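Local coordinates for hypothetical protein PA3499 (Pseudomonas aeruginosa, PDB 2IG8), which is of unknown function but belongs to the YjgF-like family of small alpha/beta proteins, here assembled from three identical subunits, at residues Asn77-Asn82 against Trp131-Ile136; Gly73-Leu78 against Gln99-Gly104. All coordinates share one frame; numbering follows the deposited sequence.

Contact 1. Residues Asn77-Asn82 against Trp131-Ile136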
ATOM      1  N   ASN B  77      -8.880  11.155  12.163  1.00 20.44           N
ATOM      2  CA  ASN B  77      -8.955   9.699  12.045  1.00 20.05           C
ATOM      3  C   ASN B  77      -7.910   9.096  11.099  1.00 19.97           C
ATOM      4  O   ASN B  77      -7.643   7.904  11.157  1.00 18.76           O
ATOM      5  CB  ASN B  77     -10.337   9.280  11.535  1.00 19.67           C
ATOM      6  CG  ASN B  77     -11.462   9.579  12.514  1.00 20.88           C
ATOM      7  OD1 ASN B  77     -11.270   9.680  13.739  1.00 22.56           O
ATOM      8  ND2 ASN B  77     -12.655   9.687  11.974  1.00 19.91           N
ATOM      9  N   LEU B  78      -7.353   9.923  10.211  1.00 20.60           N
ATOM     10  CA  LEU B  78      -6.362   9.488   9.227  1.00 20.44           C
ATOM     11  C   LEU B  78      -5.039   9.161   9.921  1.00 20.78           C
ATOM     12  O   LEU B  78      -4.564   9.969  10.726  1.00 21.35           O
ATOM     13  CB  LEU B  78      -6.140  10.588   8.189  1.00 20.61           C
ATOM     14  CG  LEU B  78      -7.320  10.868   7.254  1.00 20.09           C
ATOM     15  CD1 LEU B  78      -7.206  12.211   6.567  1.00 18.14           C
ATOM     16  CD2 LEU B  78      -7.426   9.729   6.232  1.00 18.99           C
ATOM     17  N   TYR B  79      -4.479   7.986   9.642  1.00 20.47           N
ATOM     18  CA  TYR B  79      -3.174   7.608  10.190  1.00 20.94           C
ATOM     19  C   TYR B  79      -2.126   7.274   9.124  1.00 20.68           C
ATOM     20  O   TYR B  79      -0.957   7.177   9.435  1.00 19.23           O
ATOM     21  CB  TYR B  79      -3.318   6.456  11.197  1.00 20.93           C
ATOM     22  CG  TYR B  79      -3.818   5.152  10.637  1.00 20.55           C
ATOM     23  CD1 TYR B  79      -2.945   4.252  10.041  1.00 19.69           C
ATOM     24  CD2 TYR B  79      -5.165   4.816  10.693  1.00 20.90           C
ATOM     25  CE1 TYR B  79      -3.400   3.041   9.526  1.00 22.16           C
ATOM     26  CE2 TYR B  79      -5.633   3.612  10.155  1.00 20.84           C
ATOM     27  CZ  TYR B  79      -4.744   2.734   9.582  1.00 21.57           C
ATOM     28  OH  TYR B  79      -5.183   1.529   9.074  1.00 22.80           O
ATOM     29  N   LYS B  80      -2.522   7.135   7.861  1.00 21.31           N
ATOM     30  CA  LYS B  80      -1.536   6.905   6.793  1.00 21.71           C
ATOM     31  C   LYS B  80      -2.084   7.440   5.476  1.00 21.69           C
ATOM     32  O   LYS B  80      -3.284   7.311   5.201  1.00 22.32           O
ATOM     33  CB  LYS B  80      -1.158   5.422   6.665  1.00 22.04           C
ATOM     34  CG  LYS B  80      -0.131   5.140   5.545  1.00 23.58           C
ATOM     35  CD  LYS B  80       0.322   3.665   5.427  1.00 25.20           C
ATOM     36  CE  LYS B  80       1.598   3.374   6.175  1.00 28.82           C
ATOM     37  NZ  LYS B  80       2.114   1.959   5.989  1.00 27.69           N
ATOM     38  N   LEU B  81      -1.207   8.057   4.691  1.00 21.20           N
ATOM     39  CA  LEU B  81      -1.534   8.521   3.344  1.00 21.92           C
ATOM     40  C   LEU B  81      -0.444   8.038   2.398  1.00 22.33           C
ATOM     41  O   LEU B  81       0.721   8.461   2.510  1.00 23.99           O
ATOM     42  CB  LEU B  81      -1.589  10.044   3.306  1.00 22.18           C
ATOM     43  CG  LEU B  81      -2.580  10.750   4.213  1.00 21.88           C
ATOM     44  CD1 LEU B  81      -2.349  12.283   4.226  1.00 22.00           C
ATOM     45  CD2 LEU B  81      -3.977  10.441   3.807  1.00 21.80           C
ATOM     46  N   ASN B  82      -0.789   7.123   1.503  1.00 22.19           N
ATOM     47  CA  ASN B  82       0.142   6.754   0.453  1.00 21.70           C
ATOM     48  C   ASN B  82      -0.169   7.530  -0.812  1.00 21.47           C
ATOM     49  O   ASN B  82      -1.303   7.518  -1.301  1.00 21.06           O
ATOM     50  CB  ASN B  82       0.146   5.271   0.236  1.00 23.02           C
ATOM     51  CG  ASN B  82       0.768   4.529   1.416  1.00 24.91           C
ATOM     52  OD1 ASN B  82       1.484   5.124   2.243  1.00 30.33           O
ATOM     53  ND2 ASN B  82       0.470   3.289   1.531  1.00 27.71           N
ATOM     54  N   TRP B 131      -5.729   5.822   4.830  1.00 22.39           N
ATOM     55  CA  TRP B 131      -6.105   4.864   5.866  1.00 22.85           C
ATOM     56  C   TRP B 131      -6.555   5.646   7.090  1.00 22.85           C
ATOM     57  O   TRP B 131      -5.873   6.608   7.511  1.00 20.79           O
ATOM     58  CB  TRP B 131      -4.924   3.958   6.232  1.00 25.07           C
ATOM     59  CG  TRP B 131      -4.284   3.280   5.045  1.00 27.43           C
ATOM     60  CD1 TRP B 131      -3.457   3.860   4.125  1.00 29.46           C
ATOM     61  CD2 TRP B 131      -4.419   1.911   4.649  1.00 28.93           C
ATOM     62  NE1 TRP B 131      -3.085   2.950   3.182  1.00 31.17           N
ATOM     63  CE2 TRP B 131      -3.645   1.739   3.481  1.00 29.54           C
ATOM     64  CE3 TRP B 131      -5.119   0.819   5.159  1.00 30.52           C
ATOM     65  CZ2 TRP B 131      -3.550   0.520   2.814  1.00 31.10           C
ATOM     66  CZ3 TRP B 131      -5.029  -0.426   4.491  1.00 30.87           C
ATOM     67  CH2 TRP B 131      -4.248  -0.558   3.328  1.00 30.71           C
ATOM     68  N   ALA B 132      -7.702   5.246   7.642  1.00 22.20           N
ATOM     69  CA  ALA B 132      -8.283   5.885   8.820  1.00 22.22           C
ATOM     70  C   ALA B 132      -9.025   4.891   9.719  1.00 21.91           C
ATOM     71  O   ALA B 132      -9.460   3.821   9.269  1.00 20.77           O
ATOM     72  CB  ALA B 132      -9.236   7.019   8.398  1.00 21.52           C
ATOM     73  N   ARG B 133      -9.119   5.264  10.999  1.00 22.74           N
ATOM     74  CA  ARG B 133      -9.902   4.584  12.028  1.00 23.31           C
ATOM     75  C   ARG B 133     -10.760   5.612  12.753  1.00 23.13           C
ATOM     76  O   ARG B 133     -10.244   6.651  13.162  1.00 22.00           O
ATOM     77  CB  ARG B 133      -8.970   4.029  13.091  1.00 24.20           C
ATOM     78  CG  ARG B 133      -8.272   2.799  12.728  1.00 25.83           C
ATOM     79  CD  ARG B 133      -7.492   2.335  13.907  1.00 26.19           C
ATOM     80  NE  ARG B 133      -8.364   1.745  14.907  1.00 26.86           N
ATOM     81  CZ  ARG B 133      -8.762   0.478  14.878  1.00 30.68           C
ATOM     82  NH1 ARG B 133      -8.389  -0.329  13.881  1.00 33.47           N
ATOM     83  NH2 ARG B 133      -9.550   0.009  15.838  1.00 30.12           N
ATOM     84  N   LEU B 134     -12.033   5.301  12.978  1.00 23.02           N
ATOM     85  CA  LEU B 134     -12.954   6.238  13.619  1.00 23.52           C
ATOM     86  C   LEU B 134     -12.723   6.427  15.132  1.00 23.94           C
ATOM     87  O   LEU B 134     -13.286   7.347  15.734  1.00 24.12           O
ATOM     88  CB  LEU B 134     -14.395   5.786  13.378  1.00 23.93           C
ATOM     89  CG  LEU B 134     -14.821   5.706  11.907  1.00 25.57           C
ATOM     90  CD1 LEU B 134     -16.268   5.251  11.795  1.00 28.27           C
ATOM     91  CD2 LEU B 134     -14.624   7.020  11.221  1.00 27.80           C
ATOM     92  N   ASP B 135     -11.889   5.580  15.732  1.00 23.68           N
ATOM     93  CA  ASP B 135     -11.681   5.587  17.179  1.00 23.89           C
ATOM     94  C   ASP B 135     -10.340   6.190  17.613  1.00 24.13           C
ATOM     95  O   ASP B 135      -9.897   5.956  18.738  1.00 24.20           O
ATOM     96  CB  ASP B 135     -11.849   4.161  17.718  1.00 24.15           C
ATOM     97  CG  ASP B 135     -10.853   3.175  17.130  1.00 24.48           C
ATOM     98  OD1 ASP B 135     -10.219   3.450  16.098  1.00 24.20           O
ATOM     99  OD2 ASP B 135     -10.716   2.090  17.705  1.00 25.71           O
ATOM    100  N   ILE B 136      -9.692   6.950  16.720  1.00 23.91           N
ATOM    101  CA  ILE B 136      -8.461   7.664  17.040  1.00 24.18           C
ATOM    102  C   ILE B 136      -8.568   9.134  16.643  1.00 24.36           C
ATOM    103  O   ILE B 136      -9.396   9.500  15.807  1.00 24.85           O
ATOM    104  CB  ILE B 136      -7.224   7.037  16.343  1.00 23.85           C
ATOM    105  CG1 ILE B 136      -7.253   7.295  14.825  1.00 23.73           C
ATOM    106  CG2 ILE B 136      -7.156   5.542  16.636  1.00 23.67           C
ATOM    107  CD1 ILE B 136      -6.014   6.854  14.097  1.00 23.70           C
TER
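Tyr79 holds CG between its backbone N and carbonyl carbon (chi1 64°), and this swings the phenol over the neighbouring strand, against Trp131; there CG lies anti to the carbonyl carbon (chi1 -53°), which sends the indole alongside the Lys80 chain. The Tyr79 ring therefore receives the methylene of Trp131 over one face: CB lies 3.9 Å from the ring centroid of Tyr79, a CH-pi contact displaced toward the rim. An aromatic residue suits this place because it covers backbone as well as side chain, while its hydroxyl is hydrogen-bonded to Glu29. Lys80 and Trp131 run side by side, with Lys80 CB 3.8 Å from Trp131 CD1; CB, CG and CD follow the five-membered-ring side of the indole, and a bend at chi3 then leads NZ away to a salt bridge with Asp129 of the second subunit. The Trp131 ring also meets Trp131 of both neighbouring subunits edge-to-face. The indole nitrogen NE1 is buried with no partner in the model.

On the other face Leu78 and Ala132 pair, with Leu78 CD2 3.9 Å from Ala132 CB. The small methyl of Ala132 suits a place under helix 53-70, where Leu68 touches it and the larger Leu78 lies beside it. Backbone bonds fix the register: Trp131 N gives to Lys80 O (2.9 Å), and Arg133 N gives to Asn77 O (3.0 Å). Trp131 O accepts twice, from Tyr79 N at 2.9 Å and weakly from Lys80 N at 3.4 Å. A type I turn runs from Arg133 to Ile136, within which Arg133 grips Asp135 side-on through NE and NH2, one nitrogen to each carboxylate oxygen. Two residues, Tyr79 and Lys80, thus stand against one, Trp131: a classic beta bulge between antiparallel neighbours in the mixed sheet of the YjgF-like fold.

Contact 2. Residues Gly73-Leu78 against Gln99-Gly104; sequences GHVGNL and QEFFAG
The hydrogen bond from Asn77 N to His74 O, 3.0 Å long, tightens the short 3-10 segment that sets Val75 against Phe101. A second bond, Leu78 N to Val75 O at 3.2 Å, closes the same compact turn, which presents Val75 and Leu78 to the end of helix 91-101. Val75 O also lies in the ring plane of Phe102, as a neighbour at its edge, 4.0 Å from Phe102 CE1.

Val75 CG1 and Phe101 meet from opposite directions, CG1 coming to 3.3 Å from Phe101 CZ, a tight approach for two carbons. Phe101 reaches this far because CG stands anti to the backbone N (chi1 -174°), which extends the ring from the last helical turn toward Val75. A branched valine fits here, being short and stiff enough to offer a methyl group to the ring. Leu78 crosses both phenylalanines at about a right angle: its CD1 lies near the plane of each ring, at the edge, 4.1 Å from Phe101 CE2 and 4.0 Å from Phe102 CZ. Phe101 CD2 is set over the centre of the Phe102 ring, 3.7 Å above its plane, so the two aromatics brace each other. Leu61, Val64 and Lys65 of helix 53-70 add to the surroundings.

With no hydrogen bond or salt bridge between the segments, this small interface of 174 Å² must rest on dispersion, the hydrophobic effect and the fit of methyl groups against aromatic rings.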
ATOM      1  N   GLY B  73     -16.851  10.348  10.860  1.00 23.28           N
ATOM      2  CA  GLY B  73     -15.502  10.646  11.307  1.00 23.21           C
ATOM      3  C   GLY B  73     -15.038  12.057  10.985  1.00 23.17           C
ATOM      4  O   GLY B  73     -15.848  12.940  10.711  1.00 23.03           O
ATOM      5  N   HIS B  74     -13.724  12.260  11.030  1.00 22.62           N
ATOM      6  CA  HIS B  74     -13.107  13.552  10.797  1.00 22.59           C
ATOM      7  C   HIS B  74     -11.628  13.322  10.428  1.00 22.27           C
ATOM      8  O   HIS B  74     -11.135  12.193  10.503  1.00 21.81           O
ATOM      9  CB  HIS B  74     -13.248  14.429  12.049  1.00 22.98           C
ATOM     10  CG  HIS B  74     -12.540  13.888  13.257  1.00 23.06           C
ATOM     11  ND1 HIS B  74     -13.159  13.090  14.194  1.00 27.14           N
ATOM     12  CD2 HIS B  74     -11.265  14.032  13.675  1.00 22.70           C
ATOM     13  CE1 HIS B  74     -12.294  12.771  15.140  1.00 24.65           C
ATOM     14  NE2 HIS B  74     -11.136  13.326  14.846  1.00 26.89           N
ATOM     15  N   VAL B  75     -10.914  14.384  10.075  1.00 21.86           N
ATOM     16  CA  VAL B  75      -9.570  14.222   9.491  1.00 22.13           C
ATOM     17  C   VAL B  75      -8.526  13.693  10.479  1.00 21.41           C
ATOM     18  O   VAL B  75      -7.537  13.110  10.074  1.00 21.73           O
ATOM     19  CB  VAL B  75      -9.058  15.505   8.790  1.00 22.32           C
ATOM     20  CG1 VAL B  75     -10.043  15.945   7.659  1.00 22.88           C
ATOM     21  CG2 VAL B  75      -8.814  16.601   9.754  1.00 24.59           C
ATOM     22  N   GLY B  76      -8.772  13.893  11.770  1.00 21.49           N
ATOM     23  CA  GLY B  76      -7.958  13.305  12.825  1.00 20.86           C
ATOM     24  C   GLY B  76      -7.917  11.790  12.839  1.00 20.64           C
ATOM     25  O   GLY B  76      -7.037  11.201  13.486  1.00 20.95           O
ATOM     26  N   ASN B  77      -8.880  11.155  12.163  1.00 20.44           N
ATOM     27  CA  ASN B  77      -8.955   9.699  12.045  1.00 20.05           C
ATOM     28  C   ASN B  77      -7.910   9.096  11.099  1.00 19.97           C
ATOM     29  O   ASN B  77      -7.643   7.904  11.157  1.00 18.76           O
ATOM     30  CB  ASN B  77     -10.337   9.280  11.535  1.00 19.67           C
ATOM     31  CG  ASN B  77     -11.462   9.579  12.514  1.00 20.88           C
ATOM     32  OD1 ASN B  77     -11.270   9.680  13.739  1.00 22.56           O
ATOM     33  ND2 ASN B  77     -12.655   9.687  11.974  1.00 19.91           N
ATOM     34  N   LEU B  78      -7.353   9.923  10.211  1.00 20.60           N
ATOM     35  CA  LEU B  78      -6.362   9.488   9.227  1.00 20.44           C
ATOM     36  C   LEU B  78      -5.039   9.161   9.921  1.00 20.78           C
ATOM     37  O   LEU B  78      -4.564   9.969  10.726  1.00 21.35           O
ATOM     38  CB  LEU B  78      -6.140  10.588   8.189  1.00 20.61           C
ATOM     39  CG  LEU B  78      -7.320  10.868   7.254  1.00 20.09           C
ATOM     40  CD1 LEU B  78      -7.206  12.211   6.567  1.00 18.14           C
ATOM     41  CD2 LEU B  78      -7.426   9.729   6.232  1.00 18.99           C
ATOM     42  N   GLN B  99       0.036  20.611   4.693  1.00 20.46           N
ATOM     43  CA  GLN B  99       0.161  21.632   5.745  1.00 21.17           C
ATOM     44  C   GLN B  99      -1.155  22.397   5.874  1.00 21.79           C
ATOM     45  O   GLN B  99      -1.612  22.693   6.977  1.00 22.00           O
ATOM     46  CB  GLN B  99       1.307  22.598   5.466  1.00 22.02           C
ATOM     47  CG  GLN B  99       2.687  21.935   5.627  1.00 23.36           C
ATOM     48  CD  GLN B  99       3.115  21.727   7.066  1.00 24.95           C
ATOM     49  OE1 GLN B  99       2.490  22.208   8.004  1.00 24.94           O
ATOM     50  NE2 GLN B  99       4.199  20.983   7.243  1.00 29.90           N
ATOM     51  N   GLU B 100      -1.793  22.693   4.745  1.00 21.59           N
ATOM     52  CA  GLU B 100      -3.036  23.456   4.787  1.00 22.44           C
ATOM     53  C   GLU B 100      -4.207  22.628   5.288  1.00 21.61           C
ATOM     54  O   GLU B 100      -4.970  23.084   6.127  1.00 22.42           O
ATOM     55  CB  GLU B 100      -3.315  24.092   3.411  1.00 22.12           C
ATOM     56  CG  GLU B 100      -2.263  25.104   3.065  1.00 25.64           C
ATOM     57  CD  GLU B 100      -2.333  25.644   1.626  1.00 27.79           C
ATOM     58  OE1 GLU B 100      -3.106  25.111   0.792  1.00 31.93           O
ATOM     59  OE2 GLU B 100      -1.560  26.591   1.356  1.00 33.11           O
ATOM     60  N   PHE B 101      -4.326  21.394   4.799  1.00 21.71           N
ATOM     61  CA  PHE B 101      -5.409  20.481   5.163  1.00 22.15           C
ATOM     62  C   PHE B 101      -5.365  20.111   6.641  1.00 21.94           C
ATOM     63  O   PHE B 101      -6.402  20.012   7.300  1.00 22.82           O
ATOM     64  CB  PHE B 101      -5.312  19.226   4.300  1.00 23.10           C
ATOM     65  CG  PHE B 101      -6.460  18.248   4.470  1.00 22.44           C
ATOM     66  CD1 PHE B 101      -7.707  18.527   3.951  1.00 26.15           C
ATOM     67  CD2 PHE B 101      -6.268  17.048   5.096  1.00 22.29           C
ATOM     68  CE1 PHE B 101      -8.751  17.621   4.089  1.00 24.39           C
ATOM     69  CE2 PHE B 101      -7.303  16.113   5.213  1.00 26.82           C
ATOM     70  CZ  PHE B 101      -8.549  16.423   4.701  1.00 24.50           C
ATOM     71  N   PHE B 102      -4.157  19.927   7.155  1.00 20.25           N
ATOM     72  CA  PHE B 102      -3.954  19.618   8.551  1.00 19.99           C
ATOM     73  C   PHE B 102      -3.572  20.851   9.377  1.00 19.85           C
ATOM     74  O   PHE B 102      -2.871  20.728  10.386  1.00 20.81           O
ATOM     75  CB  PHE B 102      -2.872  18.531   8.662  1.00 20.06           C
ATOM     76  CG  PHE B 102      -3.293  17.197   8.102  1.00 20.18           C
ATOM     77  CD1 PHE B 102      -4.256  16.448   8.754  1.00 22.17           C
ATOM     78  CD2 PHE B 102      -2.723  16.688   6.942  1.00 20.85           C
ATOM     79  CE1 PHE B 102      -4.670  15.204   8.266  1.00 20.66           C
ATOM     80  CE2 PHE B 102      -3.146  15.417   6.418  1.00 20.93           C
ATOM     81  CZ  PHE B 102      -4.107  14.696   7.093  1.00 21.48           C
ATOM     82  N   ALA B 103      -4.049  22.029   8.985  1.00 19.23           N
ATOM     83  CA  ALA B 103      -3.739  23.270   9.734  1.00 19.57           C
ATOM     84  C   ALA B 103      -4.155  23.207  11.210  1.00 19.42           C
ATOM     85  O   ALA B 103      -3.596  23.931  12.031  1.00 21.29           O
ATOM     86  CB  ALA B 103      -4.363  24.477   9.062  1.00 19.78           C
ATOM     87  N   GLY B 104      -5.154  22.388  11.526  1.00 19.80           N
ATOM     88  CA  GLY B 104      -5.670  22.254  12.879  1.00 19.55           C
ATOM     89  C   GLY B 104      -4.964  21.275  13.783  1.00 19.78           C
ATOM     90  O   GLY B 104      -5.387  21.102  14.913  1.00 19.60           O
TER

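Overall arrangement
Contacts 1 and 2 start from the same part of the chain, sharing Asn77 and Leu78, and their centres are about 10 Å apart. Leu78 serves both: its CD2 belongs to the strand pairing of contact 1, its CD1 to the aromatic pair of contact 2. The two contacts also touch directly, Leu134 CD2 lying 3.7 Å from Gly73 CA and Leu81 CD1 lying 3.9 Å from Phe102 CE2. Contact 1 joins neighbouring strands of the sheet and, through Lys80 and Trp131, reaches the other subunits of the trimer; contact 2 ties the turn entering strand 78-85 to the end of helix 91-101, on the helix-covered side of that sheet.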